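Putative nucleotide-diphospho-sugar transferase (Desulfovibrio desulfuricans subsp. desulfuricans, PDB 3CGX) is of unconfirmed function but probably transfers a sugar from a nucleotide-diphospho-sugar donor. Local coordinates at residues S3-L8 with K123-L128; L35-V40 with K70-P75; H51-I56 with D101-V106; Y58-A63 with G88-H93; I135-A138 with Y143-I146. All blocks are in the same frame, centred on the assembly; numbering follows the deposited sequence.

Interaction 1: S3-L8 with K123-L128; sequences SESCIL and KALNDL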
# COMPACT_ATOMS: atom_id res chain seq x y z
N SER A 3 18.06 8.82 5.03
CA SER A 3 17.23 9.90 4.57
C SER A 3 16.45 10.55 5.74
O SER A 3 16.37 9.97 6.79
CB SER A 3 16.24 9.33 3.53
OG SER A 3 15.37 10.35 3.08
N GLU A 4 15.91 11.75 5.55
CA GLU A 4 14.98 12.34 6.52
C GLU A 4 13.60 11.71 6.43
O GLU A 4 12.79 11.83 7.35
CB GLU A 4 14.78 13.83 6.27
CG GLU A 4 16.02 14.69 6.45
CD GLU A 4 15.72 16.14 6.14
OE1 GLU A 4 14.52 16.49 6.00
OE2 GLU A 4 16.69 16.93 6.03
N SER A 5 13.35 11.05 5.30
CA SER A 5 12.04 10.49 4.96
C SER A 5 12.10 8.99 4.85
O SER A 5 13.09 8.44 4.37
CB SER A 5 11.57 11.01 3.60
OG SER A 5 11.16 12.35 3.68
N CYS A 6 11.03 8.35 5.26
CA CYS A 6 10.92 6.90 5.12
C CYS A 6 9.56 6.49 4.58
O CYS A 6 8.53 7.07 4.93
CB CYS A 6 11.18 6.20 6.47
SG CYS A 6 11.46 4.39 6.21
N ILE A 7 9.57 5.51 3.68
CA ILE A 7 8.35 4.89 3.13
C ILE A 7 8.22 3.49 3.69
O ILE A 7 9.15 2.67 3.57
CB ILE A 7 8.35 4.77 1.60
CG1 ILE A 7 8.48 6.13 0.91
CG2 ILE A 7 7.12 4.01 1.12
CD1 ILE A 7 9.08 6.00 -0.53
N LEU A 8 7.11 3.24 4.38
CA LEU A 8 6.79 1.91 4.88
C LEU A 8 5.77 1.30 3.94
O LEU A 8 4.64 1.78 3.80
CB LEU A 8 6.23 1.96 6.28
CG LEU A 8 7.02 2.75 7.31
CD1 LEU A 8 6.27 2.86 8.66
CD2 LEU A 8 8.46 2.17 7.44
N LYS A 123 5.16 13.75 -3.56
CA LYS A 123 4.41 14.95 -3.22
C LYS A 123 3.96 14.91 -1.75
O LYS A 123 4.08 15.92 -1.01
CB LYS A 123 3.19 15.12 -4.15
CG LYS A 123 2.39 16.40 -3.86
CD LYS A 123 1.34 16.62 -4.96
CE LYS A 123 0.48 17.82 -4.74
NZ LYS A 123 -0.13 17.75 -3.40
N ALA A 124 3.44 13.77 -1.33
CA ALA A 124 3.03 13.59 0.07
C ALA A 124 4.19 13.87 1.04
O ALA A 124 4.02 14.57 2.04
CB ALA A 124 2.46 12.15 0.29
N LEU A 125 5.35 13.30 0.75
CA LEU A 125 6.51 13.51 1.60
C LEU A 125 6.92 14.96 1.62
O LEU A 125 7.24 15.51 2.68
CB LEU A 125 7.66 12.62 1.13
CG LEU A 125 7.44 11.14 1.51
CD1 LEU A 125 8.37 10.22 0.67
CD2 LEU A 125 7.60 10.94 3.03
N ASN A 126 6.88 15.60 0.46
CA ASN A 126 7.20 17.01 0.36
C ASN A 126 6.22 17.84 1.21
O ASN A 126 6.62 18.75 1.92
CB ASN A 126 7.14 17.53 -1.10
CG ASN A 126 8.25 16.94 -2.03
OD1 ASN A 126 9.26 16.44 -1.57
ND2 ASN A 126 8.06 17.10 -3.34
N ASP A 127 4.94 17.53 1.07
CA ASP A 127 3.87 18.29 1.76
C ASP A 127 3.89 18.09 3.29
O ASP A 127 3.49 18.98 4.05
CB ASP A 127 2.47 17.93 1.17
CG ASP A 127 2.21 18.55 -0.21
OD1 ASP A 127 2.95 19.42 -0.65
OD2 ASP A 127 1.25 18.15 -0.87
N LEU A 128 4.39 16.95 3.75
CA LEU A 128 4.55 16.70 5.19
C LEU A 128 5.55 17.62 5.86
O LEU A 128 5.72 17.61 7.08
CB LEU A 128 4.92 15.25 5.51
CG LEU A 128 3.75 14.30 5.61
CD1 LEU A 128 4.31 12.85 5.65
CD2 LEU A 128 2.78 14.62 6.82
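L125 of helix 118-127 reaches strand 5-11 with both methyls, and S5 and I7 receive them. Its CB leaves the helix toward the strand. CG follows anti to the carbonyl carbon and beside the backbone N (chi1 -74°), and there the chain forks. The CD2 branch goes to S5: L125 CD2 lies 3.9 Å from S5 OG and 4.0 Å from S5 CB. The same methyl comes within 4.4 Å of the C6 carbonyl O. The CD1 branch goes to I7, where L125 CD1 is 4.1 Å from I7 CG1. The I7 and L125 side chains cross at about a right angle. No hydrogen bond joins the two segments, so van der Waals packing carries this buried contact. On the outer side of the helix K123 NZ forms a salt bridge with D127 OD2, one turn on, at 2.9 Å. This is helix-on-sheet packing of an alpha/beta fold; the axes of strand 5-8 and helix 123-127 come within 10.0 Å. Strand 105-109 ties the two parts together: R105 bonds the L125 carbonyl O through NH1 and pairs with E4 through NH2. L125 also rests on V107 of that strand and on A52, just before strand 53-58.

Interaction 2: L35-V40 with K70-P75; sequences LYRHFV and KAWLGP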
# COMPACT_ATOMS: atom_id res chain seq x y z
N LEU A 35 -0.66 -11.95 -10.27
CA LEU A 35 -1.02 -10.53 -10.47
C LEU A 35 -0.53 -9.68 -9.30
O LEU A 35 0.10 -8.63 -9.50
CB LEU A 35 -2.51 -10.33 -10.71
CG LEU A 35 -3.02 -10.74 -12.08
CD1 LEU A 35 -4.53 -11.03 -12.02
CD2 LEU A 35 -2.64 -9.60 -13.15
N TYR A 36 -0.82 -10.15 -8.09
CA TYR A 36 -0.43 -9.41 -6.88
C TYR A 36 1.11 -9.33 -6.79
O TYR A 36 1.68 -8.29 -6.46
CB TYR A 36 -1.10 -10.00 -5.61
CG TYR A 36 -0.56 -9.32 -4.35
CD1 TYR A 36 -0.86 -7.98 -4.08
CD2 TYR A 36 0.27 -10.01 -3.46
CE1 TYR A 36 -0.30 -7.33 -2.95
CE2 TYR A 36 0.80 -9.38 -2.33
CZ TYR A 36 0.53 -8.04 -2.09
OH TYR A 36 1.04 -7.38 -1.01
N ARG A 37 1.77 -10.43 -7.15
CA ARG A 37 3.25 -10.46 -7.17
C ARG A 37 3.76 -9.31 -8.02
O ARG A 37 4.67 -8.55 -7.61
CB ARG A 37 3.73 -11.81 -7.66
CG ARG A 37 5.21 -11.93 -7.87
CD ARG A 37 5.57 -13.28 -8.50
NE ARG A 37 5.49 -14.31 -7.49
CZ ARG A 37 6.52 -14.67 -6.72
NH1 ARG A 37 7.70 -14.10 -6.90
NH2 ARG A 37 6.38 -15.62 -5.80
N HIS A 38 3.15 -9.16 -9.19
CA HIS A 38 3.53 -8.08 -10.10
C HIS A 38 3.12 -6.68 -9.62
O HIS A 38 3.83 -5.70 -9.95
CB HIS A 38 3.03 -8.38 -11.52
CG HIS A 38 3.88 -9.41 -12.18
ND1 HIS A 38 5.04 -9.08 -12.84
CD2 HIS A 38 3.83 -10.76 -12.15
CE1 HIS A 38 5.63 -10.19 -13.26
NE2 HIS A 38 4.92 -11.22 -12.85
N PHE A 39 2.02 -6.58 -8.88
CA PHE A 39 1.61 -5.28 -8.31
C PHE A 39 2.79 -4.80 -7.46
O PHE A 39 3.23 -3.65 -7.55
CB PHE A 39 0.43 -5.38 -7.36
CG PHE A 39 -0.92 -5.63 -8.01
CD1 PHE A 39 -1.05 -5.97 -9.34
CD2 PHE A 39 -2.06 -5.64 -7.22
CE1 PHE A 39 -2.30 -6.26 -9.88
CE2 PHE A 39 -3.33 -5.93 -7.77
CZ PHE A 39 -3.41 -6.26 -9.10
N VAL A 40 3.29 -5.72 -6.64
CA VAL A 40 4.34 -5.39 -5.67
C VAL A 40 5.65 -5.01 -6.36
O VAL A 40 6.29 -3.97 -6.07
CB VAL A 40 4.53 -6.51 -4.58
CG1 VAL A 40 5.77 -6.23 -3.75
CG2 VAL A 40 3.27 -6.64 -3.65
N LYS A 70 13.99 -11.99 0.25
CA LYS A 70 15.27 -11.61 -0.38
C LYS A 70 15.36 -12.24 -1.78
O LYS A 70 15.78 -11.59 -2.75
CB LYS A 70 16.49 -11.97 0.50
CG LYS A 70 16.42 -11.33 1.86
CD LYS A 70 17.70 -11.25 2.69
CE LYS A 70 18.78 -12.23 2.37
NZ LYS A 70 19.71 -12.35 3.59
N ALA A 71 14.97 -13.51 -1.88
CA ALA A 71 15.05 -14.22 -3.16
C ALA A 71 14.09 -13.64 -4.19
O ALA A 71 14.33 -13.71 -5.39
CB ALA A 71 14.83 -15.74 -2.97
N TRP A 72 13.01 -13.05 -3.71
CA TRP A 72 11.97 -12.50 -4.60
C TRP A 72 12.30 -11.07 -5.05
O TRP A 72 12.48 -10.81 -6.25
CB TRP A 72 10.60 -12.55 -3.93
CG TRP A 72 9.50 -11.81 -4.68
CD1 TRP A 72 9.41 -11.62 -6.02
CD2 TRP A 72 8.35 -11.20 -4.11
NE1 TRP A 72 8.28 -10.90 -6.33
CE2 TRP A 72 7.60 -10.63 -5.18
CE3 TRP A 72 7.88 -11.04 -2.80
CZ2 TRP A 72 6.42 -9.94 -4.98
CZ3 TRP A 72 6.71 -10.35 -2.59
CH2 TRP A 72 5.99 -9.80 -3.68
N LEU A 73 12.39 -10.17 -4.08
CA LEU A 73 12.61 -8.73 -4.32
C LEU A 73 14.08 -8.27 -4.25
O LEU A 73 14.41 -7.20 -4.71
CB LEU A 73 11.74 -7.90 -3.37
CG LEU A 73 10.25 -8.19 -3.54
CD1 LEU A 73 9.42 -7.54 -2.46
CD2 LEU A 73 9.77 -7.70 -4.93
N GLY A 74 14.97 -9.12 -3.77
CA GLY A 74 16.40 -8.80 -3.77
C GLY A 74 16.97 -8.63 -2.39
O GLY A 74 16.30 -8.12 -1.49
N PRO A 75 18.23 -9.01 -2.24
CA PRO A 75 18.85 -8.98 -0.93
C PRO A 75 19.27 -7.59 -0.45
O PRO A 75 19.68 -7.44 0.69
CB PRO A 75 20.09 -9.88 -1.11
CG PRO A 75 20.47 -9.64 -2.58
CD PRO A 75 19.17 -9.45 -3.29
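The W72 indole lies between R37 on one face and its own neighbour L73 on the other. This is a helix-helix contact in an alpha/beta fold, made through W72 between helix 29-47 and the last turn of helix 65-73. L73 CD2 sits over the ring centre, 3.6 Å above the plane. On the opposite face R37 makes a cation-pi contact: its CZ is 4.3 Å from the centroid of the five-membered ring and 14° off the normal. The guanidinium does not lie flat. Its plane is turned 58° from the ring, so NH1 dips to 3.1 Å from W72 CD1. R37 reaches there through a bend at chi3 (-76°), while its CG packs 3.7 Å from W72 CZ2. At the indole edge, in plane, stands the R37 carbonyl O. W72 NE1 and R37 NH1 are close, but both are donors and do not bond. NE1 gives its hydrogen bond to Q41 OE1, and R37 NH2 bonds with Y13 OH. The Y13 ring also meets W72. At the far end of the indole, V40 crosses at about a right angle: V40 CG1 lies 3.6 Å from W72 CH2 and 4.1 Å from L73 CD1.

Interaction 3: H51-I56 with D101-V106; sequences HADLHI and DGYDRV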
# COMPACT_ATOMS: atom_id res chain seq x y z
N HIS A 51 13.10 9.92 -3.10
CA HIS A 51 14.01 10.63 -2.15
C HIS A 51 13.57 10.28 -0.73
O HIS A 51 13.09 11.14 0.05
CB HIS A 51 13.96 12.16 -2.32
N ALA A 52 13.73 9.00 -0.42
CA ALA A 52 13.25 8.44 0.82
C ALA A 52 13.79 7.02 0.95
O ALA A 52 13.93 6.33 -0.05
CB ALA A 52 11.74 8.44 0.87
N ASP A 53 14.07 6.60 2.18
CA ASP A 53 14.43 5.22 2.45
C ASP A 53 13.14 4.41 2.40
O ASP A 53 12.02 4.89 2.70
CB ASP A 53 15.07 5.06 3.84
CG ASP A 53 16.46 5.70 3.96
OD1 ASP A 53 17.10 6.01 2.93
OD2 ASP A 53 16.93 5.82 5.10
N LEU A 54 13.30 3.14 2.06
CA LEU A 54 12.15 2.25 1.95
C LEU A 54 12.29 1.01 2.82
O LEU A 54 13.31 0.35 2.83
CB LEU A 54 11.95 1.88 0.50
CG LEU A 54 10.90 0.84 0.15
CD1 LEU A 54 9.54 1.49 0.20
CD2 LEU A 54 11.19 0.25 -1.25
N HIS A 55 11.26 0.77 3.62
CA HIS A 55 11.18 -0.42 4.47
C HIS A 55 10.01 -1.24 4.04
O HIS A 55 8.87 -0.77 4.08
CB HIS A 55 10.99 -0.04 5.92
CG HIS A 55 12.17 0.66 6.50
ND1 HIS A 55 12.33 0.85 7.85
CD2 HIS A 55 13.26 1.19 5.91
CE1 HIS A 55 13.48 1.47 8.06
NE2 HIS A 55 14.06 1.67 6.90
N ILE A 56 10.30 -2.47 3.62
CA ILE A 56 9.28 -3.38 3.16
C ILE A 56 8.80 -4.20 4.35
O ILE A 56 9.55 -5.00 4.95
CB ILE A 56 9.79 -4.28 2.02
CG1 ILE A 56 10.25 -3.44 0.80
CG2 ILE A 56 8.72 -5.33 1.62
CD1 ILE A 56 11.07 -4.23 -0.22
N ASP A 101 13.79 5.32 14.90
CA ASP A 101 15.01 5.17 14.10
C ASP A 101 15.55 6.55 13.72
O ASP A 101 16.67 6.66 13.24
CB ASP A 101 14.79 4.39 12.80
CG ASP A 101 14.52 2.89 13.01
OD1 ASP A 101 14.69 2.41 14.15
OD2 ASP A 101 14.10 2.23 12.01
N GLY A 102 14.74 7.58 13.90
CA GLY A 102 15.21 8.94 13.62
C GLY A 102 14.65 9.62 12.39
O GLY A 102 15.09 10.72 12.06
N TYR A 103 13.70 9.01 11.68
CA TYR A 103 13.10 9.68 10.50
C TYR A 103 12.25 10.86 10.93
O TYR A 103 11.64 10.84 12.00
CB TYR A 103 12.28 8.69 9.63
CG TYR A 103 13.14 7.68 8.97
CD1 TYR A 103 13.89 8.03 7.85
CD2 TYR A 103 13.26 6.38 9.45
CE1 TYR A 103 14.70 7.12 7.21
CE2 TYR A 103 14.11 5.45 8.80
CZ TYR A 103 14.82 5.84 7.68
OH TYR A 103 15.65 4.96 6.99
N ASP A 104 12.24 11.89 10.11
CA ASP A 104 11.45 13.09 10.35
C ASP A 104 10.05 12.97 9.78
O ASP A 104 9.09 13.55 10.31
CB ASP A 104 12.10 14.30 9.69
CG ASP A 104 11.28 15.59 9.89
OD1 ASP A 104 11.01 15.93 11.07
OD2 ASP A 104 10.91 16.25 8.88
N ARG A 105 9.96 12.32 8.65
CA ARG A 105 8.71 12.20 7.93
C ARG A 105 8.58 10.77 7.42
O ARG A 105 9.48 10.24 6.81
CB ARG A 105 8.68 13.14 6.73
CG ARG A 105 8.60 14.65 7.07
CD ARG A 105 8.82 15.45 5.80
NE ARG A 105 10.24 15.59 5.52
CZ ARG A 105 10.79 15.62 4.32
NH1 ARG A 105 10.04 15.52 3.23
NH2 ARG A 105 12.10 15.76 4.21
N VAL A 106 7.40 10.20 7.67
CA VAL A 106 7.14 8.83 7.34
C VAL A 106 5.77 8.65 6.71
O VAL A 106 4.79 9.17 7.21
CB VAL A 106 7.22 7.93 8.63
CG1 VAL A 106 6.92 6.48 8.30
CG2 VAL A 106 8.58 8.08 9.31
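Y103 and D53 meet through one hydrogen bond, from Y103 OH to D53 OD2, modelled at 2.4 Å. The acceptor OD2 lies at the edge of the phenol ring, in its plane. The carboxylate is turned 89° from that ring, and the two side chains cross at about a right angle. D53 CB also packs on the hydroxyl, 3.2 Å from Y103 OH. Beside this pair stands H55. The Y103 ring turns its edge toward the H55 face in an offset edge-to-face pair, with centroids 5.8 Å apart and planes at 82°. D101 OD2 lies near the plane of the H55 ring, at its edge, but its salt bridge is with K97 NZ.

The second shell fixes these groups. D53 OD2 also accepts a hydrogen bond from S3 N. D53 and H55 are both held by backbone bonds to I7 of strand 5-11. Y103 packs on C6 of the same strand and on A98 of helix 87-100. G102, with positive phi, ends that helix in a Schellman motif and turns the chain toward strand 105-109. R105 in that strand pairs with E4. The contact thus bridges strands 53-58 and 105-109 across the start of strand 5-11, which lies between them in the sheet.

The modelled length of the bond is doubtful as a measure of its strength. Its chemistry is clearer. D53 OD2 takes two donors, a phenol and a backbone N-H. Both would probably favour the charged form of the carboxylate.

Interaction 4: Y58-A63 with G88-H93; sequences YVPGDA and GERMKH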
# COMPACT_ATOMS: atom_id res chain seq x y z
N TYR A 58 6.26 -6.87 5.89
CA TYR A 58 5.46 -8.00 5.48
C TYR A 58 4.62 -8.66 6.57
O TYR A 58 4.97 -8.75 7.76
CB TYR A 58 6.35 -9.04 4.81
CG TYR A 58 7.45 -9.64 5.65
CD1 TYR A 58 7.20 -10.71 6.48
CD2 TYR A 58 8.77 -9.16 5.59
CE1 TYR A 58 8.20 -11.27 7.19
CE2 TYR A 58 9.76 -9.71 6.32
CZ TYR A 58 9.47 -10.76 7.12
OH TYR A 58 10.48 -11.35 7.86
N VAL A 59 3.48 -9.12 6.12
CA VAL A 59 2.56 -9.82 6.96
C VAL A 59 3.31 -11.01 7.55
O VAL A 59 3.95 -11.79 6.80
CB VAL A 59 1.30 -10.26 6.20
CG1 VAL A 59 0.42 -11.21 7.02
CG2 VAL A 59 0.47 -9.01 5.75
N PRO A 60 3.25 -11.16 8.89
CA PRO A 60 3.99 -12.22 9.52
C PRO A 60 3.49 -13.59 9.15
O PRO A 60 2.30 -13.80 8.87
CB PRO A 60 3.80 -11.95 11.01
CG PRO A 60 2.72 -11.08 11.14
CD PRO A 60 2.61 -10.28 9.89
N GLY A 61 4.41 -14.53 9.11
CA GLY A 61 4.08 -15.91 8.80
C GLY A 61 5.14 -16.92 9.19
O GLY A 61 5.70 -16.90 10.28
N ASP A 62 5.41 -17.82 8.25
CA ASP A 62 6.39 -18.90 8.51
C ASP A 62 7.83 -18.37 8.66
O ASP A 62 8.18 -17.26 8.16
CB ASP A 62 6.31 -19.92 7.39
CG ASP A 62 4.96 -20.71 7.40
OD1 ASP A 62 4.26 -20.72 8.45
OD2 ASP A 62 4.59 -21.31 6.37
N ALA A 63 8.67 -19.17 9.31
CA ALA A 63 10.05 -18.76 9.61
C ALA A 63 10.94 -18.62 8.35
O ALA A 63 12.04 -18.07 8.43
CB ALA A 63 10.71 -19.69 10.63
N GLY A 88 -4.16 -2.14 12.75
CA GLY A 88 -3.88 -0.87 13.39
C GLY A 88 -2.63 -0.97 14.25
O GLY A 88 -1.78 -0.09 14.21
N GLU A 89 -2.51 -2.04 15.05
CA GLU A 89 -1.28 -2.26 15.84
C GLU A 89 -0.04 -2.40 14.94
O GLU A 89 1.03 -1.87 15.24
CB GLU A 89 -1.40 -3.48 16.79
CG GLU A 89 -2.42 -3.24 17.94
CD GLU A 89 -2.21 -1.88 18.65
OE1 GLU A 89 -1.26 -1.76 19.45
OE2 GLU A 89 -3.01 -0.93 18.39
N ARG A 90 -0.21 -3.10 13.83
CA ARG A 90 0.91 -3.32 12.88
C ARG A 90 1.39 -1.99 12.30
O ARG A 90 2.58 -1.74 12.22
CB ARG A 90 0.49 -4.31 11.78
CG ARG A 90 0.34 -5.71 12.34
CD ARG A 90 -0.32 -6.70 11.43
NE ARG A 90 -0.29 -8.00 12.12
CZ ARG A 90 -0.68 -9.15 11.59
NH1 ARG A 90 -1.11 -9.20 10.35
NH2 ARG A 90 -0.65 -10.26 12.30
N MSE A 91 0.45 -1.12 11.94
CA MSE A 91 0.80 0.19 11.39
C MSE A 91 1.42 1.10 12.44
O MSE A 91 2.43 1.76 12.20
CB MSE A 91 -0.43 0.87 10.78
CG MSE A 91 -0.89 0.17 9.53
SE MSE A 91 -2.27 1.06 8.43
CE MSE A 91 -3.79 0.88 9.64
N LYS A 92 0.79 1.16 13.60
CA LYS A 92 1.32 1.95 14.72
C LYS A 92 2.75 1.56 15.06
O LYS A 92 3.65 2.42 15.19
CB LYS A 92 0.46 1.75 15.98
CG LYS A 92 0.82 2.70 17.08
CD LYS A 92 0.24 2.23 18.39
CE LYS A 92 -1.25 2.12 18.36
NZ LYS A 92 -1.77 1.76 19.78
N HIS A 93 2.99 0.25 15.16
CA HIS A 93 4.33 -0.24 15.49
C HIS A 93 5.40 0.08 14.42
O HIS A 93 6.53 0.50 14.73
CB HIS A 93 4.29 -1.73 15.80
CG HIS A 93 3.49 -2.06 17.02
ND1 HIS A 93 2.87 -3.29 17.20
CD2 HIS A 93 3.15 -1.30 18.09
CE1 HIS A 93 2.22 -3.28 18.36
NE2 HIS A 93 2.36 -2.08 18.91
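R90 presents its guanidinium to P60, and its NE is fixed by a hydrogen bond to the backbone O of G84. The P60 ring packs over one face of the guanidinium. The contact joins the loop after strand 53-58 to the first half of helix 87-100 in the alpha/beta fold. P60 CD sits over the centre of the guanidinium, 3.8 Å above its plane. P60 CG comes over the same face, 3.7 Å from R90 NH2. The pyrrolidine and the arginine approach from opposite directions. R90 spans the gap because its chain is extended from CG to NE. It starts with CG anti to the carbonyl carbon, chi1 -70°. No hydrogen bond links the two segments.

Other bonds tie the helix to its surroundings. E89 N bonds D86 OD1, and H93 ND1 bonds Q83 O. K92 forms a salt bridge with D159. Within the helix, K92 NZ also makes a weak, long bond to E89 OE2 at 3.3 Å. The carboxylates of E89 and D159 are close to each other, and K92 probably offsets their like charge. On the loop side, V59 has a backbone bond to V11 of strand 5-11. V59 and R90 both touch Q82. A bound imidazole, probably a crystallisation additive, lies about 6 Å from the V59 side chain. V59 adds one more touch to the arginine: its CG1 lies 4.2 Å from R90 NH1.

Interaction 5: I135-A138 with Y143-I146; sequences IGPA and YYLI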
# COMPACT_ATOMS: atom_id res chain seq x y z
N ILE A 135 -3.18 11.67 4.38
CA ILE A 135 -4.04 10.48 4.26
C ILE A 135 -4.59 10.38 2.85
O ILE A 135 -4.95 11.38 2.25
CB ILE A 135 -5.18 10.52 5.32
CG1 ILE A 135 -5.78 9.10 5.49
CG2 ILE A 135 -6.24 11.65 4.98
CD1 ILE A 135 -6.58 8.90 6.81
N GLY A 136 -4.61 9.16 2.30
CA GLY A 136 -5.16 8.95 0.99
C GLY A 136 -6.38 8.06 1.11
O GLY A 136 -6.27 6.90 1.55
N PRO A 137 -7.54 8.61 0.75
CA PRO A 137 -8.81 7.86 0.80
C PRO A 137 -8.90 6.83 -0.29
O PRO A 137 -8.58 7.10 -1.44
CB PRO A 137 -9.87 8.95 0.59
CG PRO A 137 -9.13 10.28 0.73
CD PRO A 137 -7.74 10.00 0.33
N ALA A 138 -9.35 5.63 0.09
CA ALA A 138 -9.62 4.55 -0.86
C ALA A 138 -11.12 4.53 -1.15
O ALA A 138 -11.93 4.94 -0.32
CB ALA A 138 -9.15 3.20 -0.29
N TYR A 143 -8.27 3.72 3.82
CA TYR A 143 -7.19 4.57 3.27
C TYR A 143 -6.04 3.73 2.76
O TYR A 143 -5.74 2.69 3.31
CB TYR A 143 -6.74 5.61 4.29
CG TYR A 143 -6.31 5.13 5.66
CD1 TYR A 143 -4.99 4.73 5.90
CD2 TYR A 143 -7.21 5.09 6.73
CE1 TYR A 143 -4.59 4.33 7.16
CE2 TYR A 143 -6.81 4.69 8.02
CZ TYR A 143 -5.49 4.32 8.23
OH TYR A 143 -5.04 3.94 9.49
N TYR A 144 -5.42 4.19 1.68
CA TYR A 144 -4.34 3.49 1.04
C TYR A 144 -2.97 4.04 1.46
O TYR A 144 -1.92 3.43 1.20
CB TYR A 144 -4.47 3.57 -0.48
CG TYR A 144 -4.35 4.98 -1.06
CD1 TYR A 144 -3.09 5.58 -1.30
CD2 TYR A 144 -5.48 5.70 -1.39
CE1 TYR A 144 -2.98 6.86 -1.83
CE2 TYR A 144 -5.37 7.00 -1.92
CZ TYR A 144 -4.12 7.56 -2.17
OH TYR A 144 -4.11 8.84 -2.67
N LEU A 145 -2.99 5.22 2.07
CA LEU A 145 -1.78 5.85 2.60
C LEU A 145 -2.08 6.68 3.85
O LEU A 145 -3.12 7.34 3.95
CB LEU A 145 -1.09 6.71 1.52
CG LEU A 145 0.23 7.47 1.84
CD1 LEU A 145 1.10 7.65 0.55
CD2 LEU A 145 -0.02 8.85 2.58
N ILE A 146 -1.16 6.62 4.81
CA ILE A 146 -1.20 7.51 5.98
C ILE A 146 0.23 7.97 6.28
O ILE A 146 1.17 7.19 6.18
CB ILE A 146 -1.87 6.83 7.22
CG1 ILE A 146 -2.08 7.89 8.31
CG2 ILE A 146 -1.12 5.52 7.67
CD1 ILE A 146 -3.11 7.44 9.36
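I135 packs on Y143 across a beta hairpin, and the Y144 ring packs on the CA of G136. Y143 and Y144 both hold CG in the crowded position between the backbone N and the carbonyl carbon, with chi1 of 54° and 64°. Y143 thereby offers a ring face to I135. I135 CD1 lies over it in a CH-pi contact, 4.2 Å from the Y143 centroid, and I135 CG1 is 3.8 Å from Y143 CB. The Y144 ring lies against the backbone instead. G136 CA sits over its face, 3.8 Å from the Y144 centroid. The P137 carbonyl O is at the ring edge, in plane, 3.2 Å from Y144 CE2. The strand turns a corner at Y144, consistent with a beta bulge. G136 is held from both ends there: its N bonds L145 O at 2.9 Å, and its O takes Y144 N at 2.8 Å. Strand 183-185 touches the I135 side chain. Y144 OH bonds P187 O and Y116 OH. The bare CA of glycine lets the Y144 ring lie close on the strand. The buried phenol can thus keep its polar end bonded while its face makes apolar contact.

In the fold
Four of the five contacts involve strands of one mixed seven-stranded sheet or a helix or loop next to them; interaction 2 joins two helices beside it. Interactions 1 and 3 have centres about 7 Å apart and touch, since strand 5-11 lies between 53-58 and 105-109. Interactions 2, 3 and 4 have both segments within the stretch that interaction 1 spans, and interaction 5 follows it. Interaction 5 is the hairpin at the other half of the sheet, its centre about 18 Å from those of interactions 3 and 4. Selenomethionine M91 touches Y143, linking helix 87-100 to that hairpin. Distant parts of the chain thus meet on one sheet, consistent with a compact GT-A-like domain.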